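PDB 5CI5: extracellular solute-binding protein family 1 from Pseudothermotoga lettingae, which probably captures tagatose outside the membrane as the solute-binding component of an ABC transporter, with the sugar held between two lobes. Local coordinates for residues W134-R139 with S296-W301; Q114-L119 with G337-R342; T189-L194 with Y245-Y250. One frame throughout, in Å; residues are numbered along the deposited sequence.

Contact 1 (W134-R139 with S296-W301). With T6T (alpha-D-tagatopyranose), chain C.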
loop_
_atom_site.group_PDB
_atom_site.type_symbol
_atom_site.label_atom_id
_atom_site.label_comp_id
_atom_site.label_asym_id
_atom_site.label_seq_id
_atom_site.Cartn_x
_atom_site.Cartn_y
_atom_site.Cartn_z
ATOM N N TRP A 134 11.248 3.925 -3.802
ATOM C CA TRP A 134 11.160 5.388 -3.750
ATOM C C TRP A 134 10.350 5.892 -2.535
ATOM O O TRP A 134 10.785 6.812 -1.846
ATOM C CB TRP A 134 10.556 5.935 -5.049
ATOM C CG TRP A 134 10.552 7.432 -5.038
ATOM C CD1 TRP A 134 11.640 8.253 -5.269
ATOM C CD2 TRP A 134 9.463 8.303 -4.702
ATOM N NE1 TRP A 134 11.273 9.574 -5.125
ATOM C CE2 TRP A 134 9.951 9.634 -4.781
ATOM C CE3 TRP A 134 8.117 8.098 -4.371
ATOM C CZ2 TRP A 134 9.152 10.747 -4.514
ATOM C CZ3 TRP A 134 7.312 9.221 -4.111
ATOM C CH2 TRP A 134 7.836 10.528 -4.194
ATOM N N TYR A 135 9.152 5.347 -2.302
ATOM C CA TYR A 135 8.495 5.573 -1.016
ATOM C C TYR A 135 8.003 4.264 -0.460
ATOM O O TYR A 135 7.854 3.279 -1.175
ATOM C CB TYR A 135 7.349 6.594 -1.114
ATOM C CG TYR A 135 5.929 6.130 -1.429
ATOM C CD1 TYR A 135 5.160 5.480 -0.474
ATOM C CD2 TYR A 135 5.326 6.448 -2.640
ATOM C CE1 TYR A 135 3.838 5.128 -0.739
ATOM C CE2 TYR A 135 4.004 6.114 -2.913
ATOM C CZ TYR A 135 3.269 5.460 -1.954
ATOM O OH TYR A 135 1.954 5.166 -2.272
ATOM N N THR A 136 7.843 4.262 0.854
ATOM C CA THR A 136 7.353 3.084 1.536
ATOM C C THR A 136 6.298 3.484 2.579
ATOM O O THR A 136 5.940 4.674 2.723
ATOM C CB THR A 136 8.528 2.302 2.168
ATOM O OG1 THR A 136 8.076 1.024 2.638
ATOM C CG2 THR A 136 9.224 3.074 3.302
ATOM N N ASP A 137 5.781 2.472 3.258
ATOM C CA ASP A 137 4.724 2.633 4.230
ATOM C C ASP A 137 4.533 1.329 4.991
ATOM O O ASP A 137 5.120 0.297 4.649
ATOM C CB ASP A 137 3.403 3.049 3.543
ATOM C CG ASP A 137 2.865 1.983 2.555
ATOM O OD1 ASP A 137 2.724 0.815 2.966
ATOM O OD2 ASP A 137 2.586 2.322 1.363
ATOM N N CYS A 138 3.715 1.389 6.035
ATOM C CA CYS A 138 3.143 0.168 6.590
ATOM C C CYS A 138 1.704 0.514 6.921
ATOM O O CYS A 138 1.323 1.694 6.960
ATOM C CB CYS A 138 3.914 -0.352 7.815
ATOM S SG CYS A 138 3.947 0.718 9.235
ATOM N N ARG A 139 0.891 -0.513 7.108
ATOM C CA ARG A 139 -0.539 -0.285 7.296
ATOM C C ARG A 139 -0.948 -0.340 8.743
ATOM O O ARG A 139 -0.472 -1.167 9.538
ATOM C CB ARG A 139 -1.352 -1.273 6.458
ATOM C CG ARG A 139 -1.718 -0.704 5.100
ATOM C CD ARG A 139 -2.285 -1.700 4.107
ATOM N NE ARG A 139 -2.906 -0.976 2.991
ATOM C CZ ARG A 139 -2.252 -0.452 1.960
ATOM N NH1 ARG A 139 -0.937 -0.606 1.857
ATOM N NH2 ARG A 139 -2.920 0.215 1.014
ATOM N N SER A 296 1.046 -5.740 10.860
ATOM C CA SER A 296 1.064 -4.685 9.877
ATOM C C SER A 296 1.576 -5.309 8.600
ATOM O O SER A 296 2.282 -6.319 8.648
ATOM C CB SER A 296 1.942 -3.515 10.331
ATOM O OG SER A 296 1.974 -2.459 9.377
ATOM N N VAL A 297 1.191 -4.735 7.467
ATOM C CA VAL A 297 1.673 -5.160 6.156
ATOM C C VAL A 297 2.491 -4.016 5.530
ATOM O O VAL A 297 2.110 -2.837 5.620
ATOM C CB VAL A 297 0.512 -5.575 5.191
ATOM C CG1 VAL A 297 1.032 -5.973 3.823
ATOM C CG2 VAL A 297 -0.290 -6.728 5.807
ATOM N N LEU A 298 3.605 -4.396 4.908
ATOM C CA LEU A 298 4.555 -3.508 4.260
ATOM C C LEU A 298 4.057 -3.113 2.865
ATOM O O LEU A 298 3.508 -3.953 2.125
ATOM C CB LEU A 298 5.891 -4.235 4.135
ATOM C CG LEU A 298 7.080 -3.538 3.496
ATOM C CD1 LEU A 298 7.510 -2.363 4.363
ATOM C CD2 LEU A 298 8.228 -4.543 3.344
ATOM N N GLY A 299 4.275 -1.860 2.488
ATOM C CA GLY A 299 3.959 -1.409 1.146
ATOM C C GLY A 299 4.859 -0.295 0.642
ATOM O O GLY A 299 5.829 0.108 1.289
ATOM N N GLY A 300 4.525 0.192 -0.556
ATOM C CA GLY A 300 5.267 1.267 -1.178
ATOM C C GLY A 300 5.420 1.064 -2.676
ATOM O O GLY A 300 4.758 0.186 -3.273
ATOM N N TRP A 301 6.299 1.872 -3.274
ATOM C CA TRP A 301 6.540 1.853 -4.718
ATOM C C TRP A 301 8.029 1.961 -5.010
ATOM O O TRP A 301 8.743 2.683 -4.320
ATOM C CB TRP A 301 5.795 2.988 -5.421
ATOM C CG TRP A 301 4.333 2.800 -5.284
ATOM C CD1 TRP A 301 3.584 3.090 -4.186
ATOM C CD2 TRP A 301 3.446 2.189 -6.228
ATOM N NE1 TRP A 301 2.285 2.697 -4.382
ATOM C CE2 TRP A 301 2.178 2.146 -5.632
ATOM C CE3 TRP A 301 3.610 1.664 -7.517
ATOM C CZ2 TRP A 301 1.060 1.631 -6.289
ATOM C CZ3 TRP A 301 2.503 1.147 -8.159
ATOM C CH2 TRP A 301 1.250 1.114 -7.534
HETATM O O3 T6T C . 1.023 0.484 0.167
HETATM C C3 T6T C . 1.039 0.925 -1.187
HETATM C C4 T6T C . 1.029 -0.300 -2.101
HETATM O O4 T6T C . 2.107 -1.179 -1.753
HETATM C C5 T6T C . -0.307 -0.991 -1.943
HETATM O O5 T6T C . -0.372 -2.142 -2.787
HETATM C C6 T6T C . -1.444 -0.022 -2.250
HETATM O O6 T6T C . -1.368 1.083 -1.350
HETATM C C2 T6T C . -0.139 1.811 -1.439
HETATM O O2 T6T C . -0.028 2.394 -2.743
HETATM C C1 T6T C . -0.217 2.951 -0.401
HETATM O O1 T6T C . 0.935 3.708 -0.319
HETATM O O HOH W 1 1.200 -1.352 3.528
#
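Y135 and W301 run alongside one another, and together with D137, R139 and G300 they surround the bound tagatose. D137 does double duty: its OD2 accepts from sugar O1 and sugar O3, each 2.7 Å away. With CG lodged between the backbone N and the carbonyl carbon (chi1 63°), its carboxylate leans over G299 instead of standing clear of the partner strand. R139 spreads both terminal nitrogens along the ring, NH1 meeting O3 in the guanidinium plane at 2.8 Å and NH2 giving O6 a nearly straight bond (171°). From the opposite strand, G300 N donates to O4 at 3.0 Å, and the indole of W301 offers NE1 at its edge to O2, 2.9 Å away. Y135 OH is hydrogen-bonded to O1, while the phenol ring meets W301 obliquely, CZ lying 3.3 Å from CD1.

A second shell fixes these groups. One water bridges D137 OD1, R139 NH1 and V297 O, and R139 NH2 is also salt-bridged to E247. Glycine at 299 leaves the space that a CB would take from D137 and from sugar O3. On the other face, with C138 and L298, T136 OG1 donates to G299 O at 2.8 Å, nearly along the C=O axis.

At W301 the pairing is interrupted by a classic beta bulge: W301 O accepts from W134 N at 2.8 Å and only weakly from Y135 N. At the R139/S296 end one segment leads out toward the other lobe and one comes in, consistent with the hinge-lined sugar cleft of type 2 periplasmic binding proteins.

Contact 2 (Q114-L119 with G337-R342)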
loop_
_atom_site.group_PDB
_atom_site.type_symbol
_atom_site.label_atom_id
_atom_site.label_comp_id
_atom_site.label_asym_id
_atom_site.label_seq_id
_atom_site.Cartn_x
_atom_site.Cartn_y
_atom_site.Cartn_z
ATOM N N GLN A 114 21.415 3.722 2.431
ATOM C CA GLN A 114 20.371 4.451 3.174
ATOM C C GLN A 114 18.966 3.859 2.987
ATOM O O GLN A 114 18.072 4.187 3.741
ATOM C CB GLN A 114 20.363 5.928 2.783
ATOM C CG GLN A 114 21.577 6.698 3.364
ATOM C CD GLN A 114 21.641 6.574 4.860
ATOM O OE1 GLN A 114 20.661 6.833 5.552
ATOM N NE2 GLN A 114 22.791 6.125 5.377
ATOM N N ILE A 115 18.755 2.982 2.003
ATOM C CA ILE A 115 17.415 2.410 1.802
ATOM C C ILE A 115 17.145 1.449 2.951
ATOM O O ILE A 115 18.036 0.647 3.307
ATOM C CB ILE A 115 17.318 1.678 0.420
ATOM C CG1 ILE A 115 17.678 2.667 -0.698
ATOM C CG2 ILE A 115 15.955 1.011 0.200
ATOM C CD1 ILE A 115 16.748 3.842 -0.796
ATOM N N TRP A 116 15.967 1.552 3.573
ATOM C CA TRP A 116 15.600 0.607 4.627
ATOM C C TRP A 116 15.800 -0.829 4.131
ATOM O O TRP A 116 15.287 -1.202 3.091
ATOM C CB TRP A 116 14.162 0.789 5.069
ATOM C CG TRP A 116 13.836 2.101 5.697
ATOM C CD1 TRP A 116 13.173 3.128 5.112
ATOM C CD2 TRP A 116 14.136 2.518 7.038
ATOM N NE1 TRP A 116 13.049 4.171 6.003
ATOM C CE2 TRP A 116 13.624 3.815 7.194
ATOM C CE3 TRP A 116 14.788 1.912 8.122
ATOM C CZ2 TRP A 116 13.733 4.528 8.397
ATOM C CZ3 TRP A 116 14.906 2.635 9.322
ATOM C CH2 TRP A 116 14.385 3.919 9.438
ATOM N N PRO A 117 16.534 -1.646 4.885
ATOM C CA PRO A 117 16.945 -2.931 4.301
ATOM C C PRO A 117 15.839 -3.938 4.074
ATOM O O PRO A 117 16.044 -4.840 3.240
ATOM C CB PRO A 117 17.939 -3.496 5.328
ATOM C CG PRO A 117 18.251 -2.432 6.234
ATOM C CD PRO A 117 17.196 -1.383 6.171
ATOM N N ASN A 118 14.727 -3.830 4.796
ATOM C CA ASN A 118 13.638 -4.750 4.598
ATOM C C ASN A 118 12.978 -4.510 3.265
ATOM O O ASN A 118 12.166 -5.308 2.822
ATOM C CB ASN A 118 12.626 -4.654 5.742
ATOM C CG ASN A 118 12.082 -3.246 5.962
ATOM O OD1 ASN A 118 12.805 -2.239 5.847
ATOM N ND2 ASN A 118 10.802 -3.171 6.333
ATOM N N LEU A 119 13.345 -3.418 2.592
ATOM C CA LEU A 119 12.754 -3.156 1.283
ATOM C C LEU A 119 13.470 -3.916 0.158
ATOM O O LEU A 119 12.879 -4.129 -0.900
ATOM C CB LEU A 119 12.765 -1.643 0.973
ATOM C CG LEU A 119 12.006 -0.799 2.012
ATOM C CD1 LEU A 119 12.090 0.704 1.686
ATOM C CD2 LEU A 119 10.533 -1.260 2.121
ATOM N N GLY A 337 4.341 13.185 3.832
ATOM C CA GLY A 337 4.193 11.776 3.528
ATOM C C GLY A 337 4.318 11.611 2.020
ATOM O O GLY A 337 4.323 12.606 1.284
ATOM N N PRO A 338 4.425 10.361 1.544
ATOM C CA PRO A 338 4.510 9.139 2.354
ATOM C C PRO A 338 5.886 8.986 3.008
ATOM O O PRO A 338 6.645 9.951 3.086
ATOM C CB PRO A 338 4.264 8.006 1.340
ATOM C CG PRO A 338 3.811 8.682 0.063
ATOM C CD PRO A 338 4.407 10.058 0.104
HETATM N N MSE A 339 6.220 7.782 3.455
HETATM C CA MSE A 339 7.468 7.567 4.146
HETATM C C MSE A 339 8.630 7.456 3.165
HETATM O O MSE A 339 8.555 6.695 2.187
HETATM C CB MSE A 339 7.384 6.299 4.992
HETATM C CG MSE A 339 8.614 5.990 5.790
HETATM SE SE MSE A 339 8.193 4.514 6.994
HETATM C CE MSE A 339 9.950 3.883 7.346
ATOM N N PRO A 340 9.711 8.211 3.423
ATOM C CA PRO A 340 10.881 8.057 2.565
ATOM C C PRO A 340 11.462 6.658 2.698
ATOM O O PRO A 340 11.487 6.114 3.802
ATOM C CB PRO A 340 11.886 9.102 3.101
ATOM C CG PRO A 340 11.069 10.066 3.975
ATOM C CD PRO A 340 9.853 9.310 4.408
ATOM N N THR A 341 11.928 6.091 1.593
ATOM C CA THR A 341 12.728 4.870 1.644
ATOM C C THR A 341 14.145 5.127 2.173
ATOM O O THR A 341 14.819 4.179 2.528
ATOM C CB THR A 341 12.835 4.214 0.273
ATOM O OG1 THR A 341 13.422 5.131 -0.663
ATOM C CG2 THR A 341 11.451 3.799 -0.191
ATOM N N ARG A 342 14.577 6.390 2.220
ATOM C CA ARG A 342 15.889 6.754 2.779
ATOM C C ARG A 342 15.838 6.969 4.297
ATOM O O ARG A 342 15.070 7.793 4.792
ATOM C CB ARG A 342 16.425 8.036 2.151
ATOM C CG ARG A 342 16.724 8.000 0.644
ATOM C CD ARG A 342 17.249 9.361 0.198
ATOM N NE ARG A 342 18.590 9.571 0.756
ATOM C CZ ARG A 342 19.735 9.494 0.094
ATOM N NH1 ARG A 342 19.775 9.252 -1.210
ATOM N NH2 ARG A 342 20.872 9.674 0.761
#
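I115 and R342 are joined by a single backbone bridge, and T341 O carries most of it. This oxygen accepts the amide of W116 at 3.1 Å, approached almost end-on (C=O...N angle 168°), and also a CA-H contact from I115 CA at 3.2 Å. A weaker polar contact runs from the indole: W116 NE1 points its N-H, in the ring plane, at P340 O 3.3 Å away, but the bond is bent to 136°.

Aromatic and apolar packing comes next. M339, present as selenomethionine, reaches out with CG anti to the backbone N (chi1 -178°) and the chain extended beyond it, and sets CE over one face of W116, near the rim, 3.4 Å from NE1. An alanine in place of W116 would leave that methyl without its aromatic cover and P340 O without its indole donor, and is likely to open a gap between the 114-119 loop and the end of strand 339-340. T341 turns OG1 toward P133 O, its main polar partner; CD1 of I115 packs alongside this hydroxyl, and CD1 of L119 comes across its methyl CG2 at 3.7 Å.

The aliphatic part of Q114 covers the arginine: CB lies over one face of the R342 guanidinium, and CG is 4.0 Å from NH2. R342 NH2 is salt-bridged to D344 and NH1 to E110.

R342 is the N-cap residue of helix 343-348. The contact is thus a single isolated backbone bridge at the point where strand 339-340, neighbour of strand 128-138 in the mixed sheet of one lobe, runs out into that helix.

Contact 3 (T189-L194 with Y245-Y250). With T6T (alpha-D-tagatopyranose), chain C.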
loop_
_atom_site.group_PDB
_atom_site.type_symbol
_atom_site.label_atom_id
_atom_site.label_comp_id
_atom_site.label_asym_id
_atom_site.label_seq_id
_atom_site.Cartn_x
_atom_site.Cartn_y
_atom_site.Cartn_z
ATOM N N THR A 189 -9.807 -5.040 -5.915
ATOM C CA THR A 189 -8.577 -4.266 -5.905
ATOM C C THR A 189 -7.677 -4.804 -4.782
ATOM O O THR A 189 -8.129 -5.533 -3.879
ATOM C CB THR A 189 -8.823 -2.765 -5.669
ATOM O OG1 THR A 189 -9.361 -2.606 -4.349
ATOM C CG2 THR A 189 -9.760 -2.132 -6.713
ATOM N N GLU A 190 -6.395 -4.438 -4.846
ATOM C CA GLU A 190 -5.407 -4.903 -3.895
ATOM C C GLU A 190 -5.780 -4.542 -2.463
ATOM O O GLU A 190 -5.375 -5.243 -1.558
ATOM C CB GLU A 190 -4.042 -4.306 -4.251
ATOM C CG GLU A 190 -2.889 -4.763 -3.401
ATOM C CD GLU A 190 -2.492 -6.204 -3.593
ATOM O OE1 GLU A 190 -3.024 -6.876 -4.499
ATOM O OE2 GLU A 190 -1.646 -6.668 -2.819
ATOM N N HIS A 191 -6.522 -3.447 -2.263
ATOM C CA HIS A 191 -6.905 -3.031 -0.908
ATOM C C HIS A 191 -7.610 -4.179 -0.172
ATOM O O HIS A 191 -7.476 -4.353 1.043
ATOM C CB HIS A 191 -7.860 -1.823 -0.886
ATOM C CG HIS A 191 -7.499 -0.692 -1.798
ATOM N ND1 HIS A 191 -7.827 -0.685 -3.137
ATOM C CD2 HIS A 191 -6.926 0.511 -1.547
ATOM C CE1 HIS A 191 -7.443 0.459 -3.676
ATOM N NE2 HIS A 191 -6.886 1.201 -2.732
ATOM N N THR A 192 -8.424 -4.932 -0.893
ATOM C CA THR A 192 -9.191 -6.011 -0.292
ATOM C C THR A 192 -8.293 -7.172 0.173
ATOM O O THR A 192 -8.453 -7.711 1.272
ATOM C CB THR A 192 -10.252 -6.475 -1.288
ATOM O OG1 THR A 192 -11.113 -5.359 -1.542
ATOM C CG2 THR A 192 -11.064 -7.685 -0.745
ATOM N N THR A 193 -7.285 -7.500 -0.618
ATOM C CA THR A 193 -6.289 -8.463 -0.193
ATOM C C THR A 193 -5.536 -7.971 1.016
ATOM O O THR A 193 -5.290 -8.727 1.948
ATOM C CB THR A 193 -5.297 -8.757 -1.307
ATOM O OG1 THR A 193 -6.050 -9.308 -2.380
ATOM C CG2 THR A 193 -4.197 -9.766 -0.872
ATOM N N LEU A 194 -5.135 -6.710 0.985
ATOM C CA LEU A 194 -4.396 -6.149 2.101
ATOM C C LEU A 194 -5.232 -6.142 3.360
ATOM O O LEU A 194 -4.719 -6.431 4.449
ATOM C CB LEU A 194 -3.903 -4.735 1.754
ATOM C CG LEU A 194 -2.795 -4.668 0.702
ATOM C CD1 LEU A 194 -2.722 -3.281 0.110
ATOM C CD2 LEU A 194 -1.467 -5.079 1.297
ATOM N N TYR A 245 -16.558 -0.016 -2.181
ATOM C CA TYR A 245 -15.602 0.947 -1.616
ATOM C C TYR A 245 -14.386 0.301 -0.999
ATOM O O TYR A 245 -14.440 -0.828 -0.511
ATOM C CB TYR A 245 -16.294 1.815 -0.555
ATOM C CG TYR A 245 -17.475 2.599 -1.107
ATOM C CD1 TYR A 245 -17.295 3.533 -2.114
ATOM C CD2 TYR A 245 -18.738 2.411 -0.601
ATOM C CE1 TYR A 245 -18.358 4.260 -2.613
ATOM C CE2 TYR A 245 -19.810 3.122 -1.085
ATOM C CZ TYR A 245 -19.618 4.047 -2.105
ATOM O OH TYR A 245 -20.682 4.794 -2.615
ATOM N N HIS A 246 -13.297 1.062 -0.966
ATOM C CA HIS A 246 -12.063 0.609 -0.343
ATOM C C HIS A 246 -11.396 1.760 0.413
ATOM O O HIS A 246 -11.915 2.889 0.447
ATOM C CB HIS A 246 -11.100 -0.004 -1.390
ATOM C CG HIS A 246 -10.797 0.897 -2.544
ATOM N ND1 HIS A 246 -10.223 2.136 -2.392
ATOM C CD2 HIS A 246 -10.936 0.698 -3.879
ATOM C CE1 HIS A 246 -10.043 2.680 -3.587
ATOM N NE2 HIS A 246 -10.478 1.835 -4.503
ATOM N N GLU A 247 -10.231 1.449 0.988
ATOM C CA GLU A 247 -9.420 2.395 1.758
ATOM C C GLU A 247 -9.414 3.835 1.260
ATOM O O GLU A 247 -9.482 4.756 2.071
ATOM C CB GLU A 247 -7.954 1.976 1.775
ATOM C CG GLU A 247 -7.611 0.700 2.451
ATOM C CD GLU A 247 -6.125 0.397 2.327
ATOM O OE1 GLU A 247 -5.409 1.177 1.663
ATOM O OE2 GLU A 247 -5.678 -0.619 2.880
ATOM N N ASP A 248 -9.238 4.043 -0.048
ATOM C CA ASP A 248 -9.037 5.398 -0.536
ATOM C C ASP A 248 -10.364 6.162 -0.489
ATOM O O ASP A 248 -10.394 7.330 -0.096
ATOM C CB ASP A 248 -8.454 5.397 -1.938
ATOM C CG ASP A 248 -7.097 4.718 -2.001
ATOM O OD1 ASP A 248 -6.271 5.006 -1.108
ATOM O OD2 ASP A 248 -6.825 3.945 -2.955
ATOM N N ASP A 249 -11.453 5.482 -0.846
ATOM C CA ASP A 249 -12.793 6.027 -0.685
ATOM C C ASP A 249 -13.060 6.365 0.789
ATOM O O ASP A 249 -13.560 7.450 1.125
ATOM C CB ASP A 249 -13.830 5.029 -1.196
ATOM C CG ASP A 249 -13.573 4.605 -2.615
ATOM O OD1 ASP A 249 -13.357 5.502 -3.450
ATOM O OD2 ASP A 249 -13.559 3.381 -2.893
ATOM N N TYR A 250 -12.683 5.451 1.673
ATOM C CA TYR A 250 -12.926 5.658 3.106
ATOM C C TYR A 250 -12.126 6.846 3.640
ATOM O O TYR A 250 -12.610 7.551 4.530
ATOM C CB TYR A 250 -12.622 4.386 3.893
ATOM C CG TYR A 250 -13.508 3.217 3.501
ATOM C CD1 TYR A 250 -14.857 3.408 3.222
ATOM C CD2 TYR A 250 -12.996 1.916 3.383
ATOM C CE1 TYR A 250 -15.666 2.347 2.869
ATOM C CE2 TYR A 250 -13.794 0.861 3.014
ATOM C CZ TYR A 250 -15.135 1.078 2.758
ATOM O OH TYR A 250 -15.970 0.055 2.415
HETATM O O3 T6T C . 1.023 0.484 0.167
HETATM C C3 T6T C . 1.039 0.925 -1.187
HETATM C C4 T6T C . 1.029 -0.300 -2.101
HETATM O O4 T6T C . 2.107 -1.179 -1.753
HETATM C C5 T6T C . -0.307 -0.991 -1.943
HETATM O O5 T6T C . -0.372 -2.142 -2.787
HETATM C C6 T6T C . -1.444 -0.022 -2.250
HETATM O O6 T6T C . -1.368 1.083 -1.350
HETATM C C2 T6T C . -0.139 1.811 -1.439
HETATM O O2 T6T C . -0.028 2.394 -2.743
HETATM C C1 T6T C . -0.217 2.951 -0.401
HETATM O O1 T6T C . 0.935 3.708 -0.319
HETATM O O HOH W 2 -7.229 -2.732 3.376
#
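A capping box starts helix 247-255, and its N-cap residue, H246, is stacked face to face on H191 in the first turn of helix 190-202. The two imidazoles are almost parallel, with planes 9° apart and centroids 3.6 Å apart, so each ring covers the centre of the other. In H246, ND1 accepts the amide of D248 at 3.2 Å with no tilt out of the ring, and NE2 is hydrogen-bonded to D63. Its backbone N donates to the anti lone pair of D249 OD2 at 3.0 Å, and this same oxygen sits over the ring face turned away from H191, leaving the imidazole between a carboxylate and a second ring.

H191 is gripped at both nitrogens. ND1 is hydrogen-bonded to T189 OG1 at 2.7 Å, which helps fix the rotation of the ring, and the carboxylate of E247 lies at its edge, held toward R139 by a salt bridge. A water spans H191 O and E247 OE2, tying the helix starts together. On the sugar side, the same helix puts L194 CD1 and E190 CG near O5 of the tagatose, both being pocket residues. Finally, H191 NE2 donates to D248 OD2 at 2.8 Å, meeting that oxygen from above the carboxylate plane, with the two flat groups 83° apart.

Along the chain the three contacts nest: contact 3 (189-194 with 245-250) lies inside the loop closed by contact 1, which lies inside that closed by contact 2. Contacts 1 and 2, their centres about 9 Å apart, both reach the mixed sheet, where strands 128-138 and 339-340 are neighbours, and T136 N probably donates to M339 O at 2.9 Å. Contact 3, about 15 Å from contact 1 between centres, joins helices of the other lobe and reaches it through R139 and L194, the latter packing on V297. Contacts 2 and 3, with centres about 23 Å apart, do not touch. The sugar thus sits where strands of one lobe meet helices of the other, as suits a two-lobed binding protein.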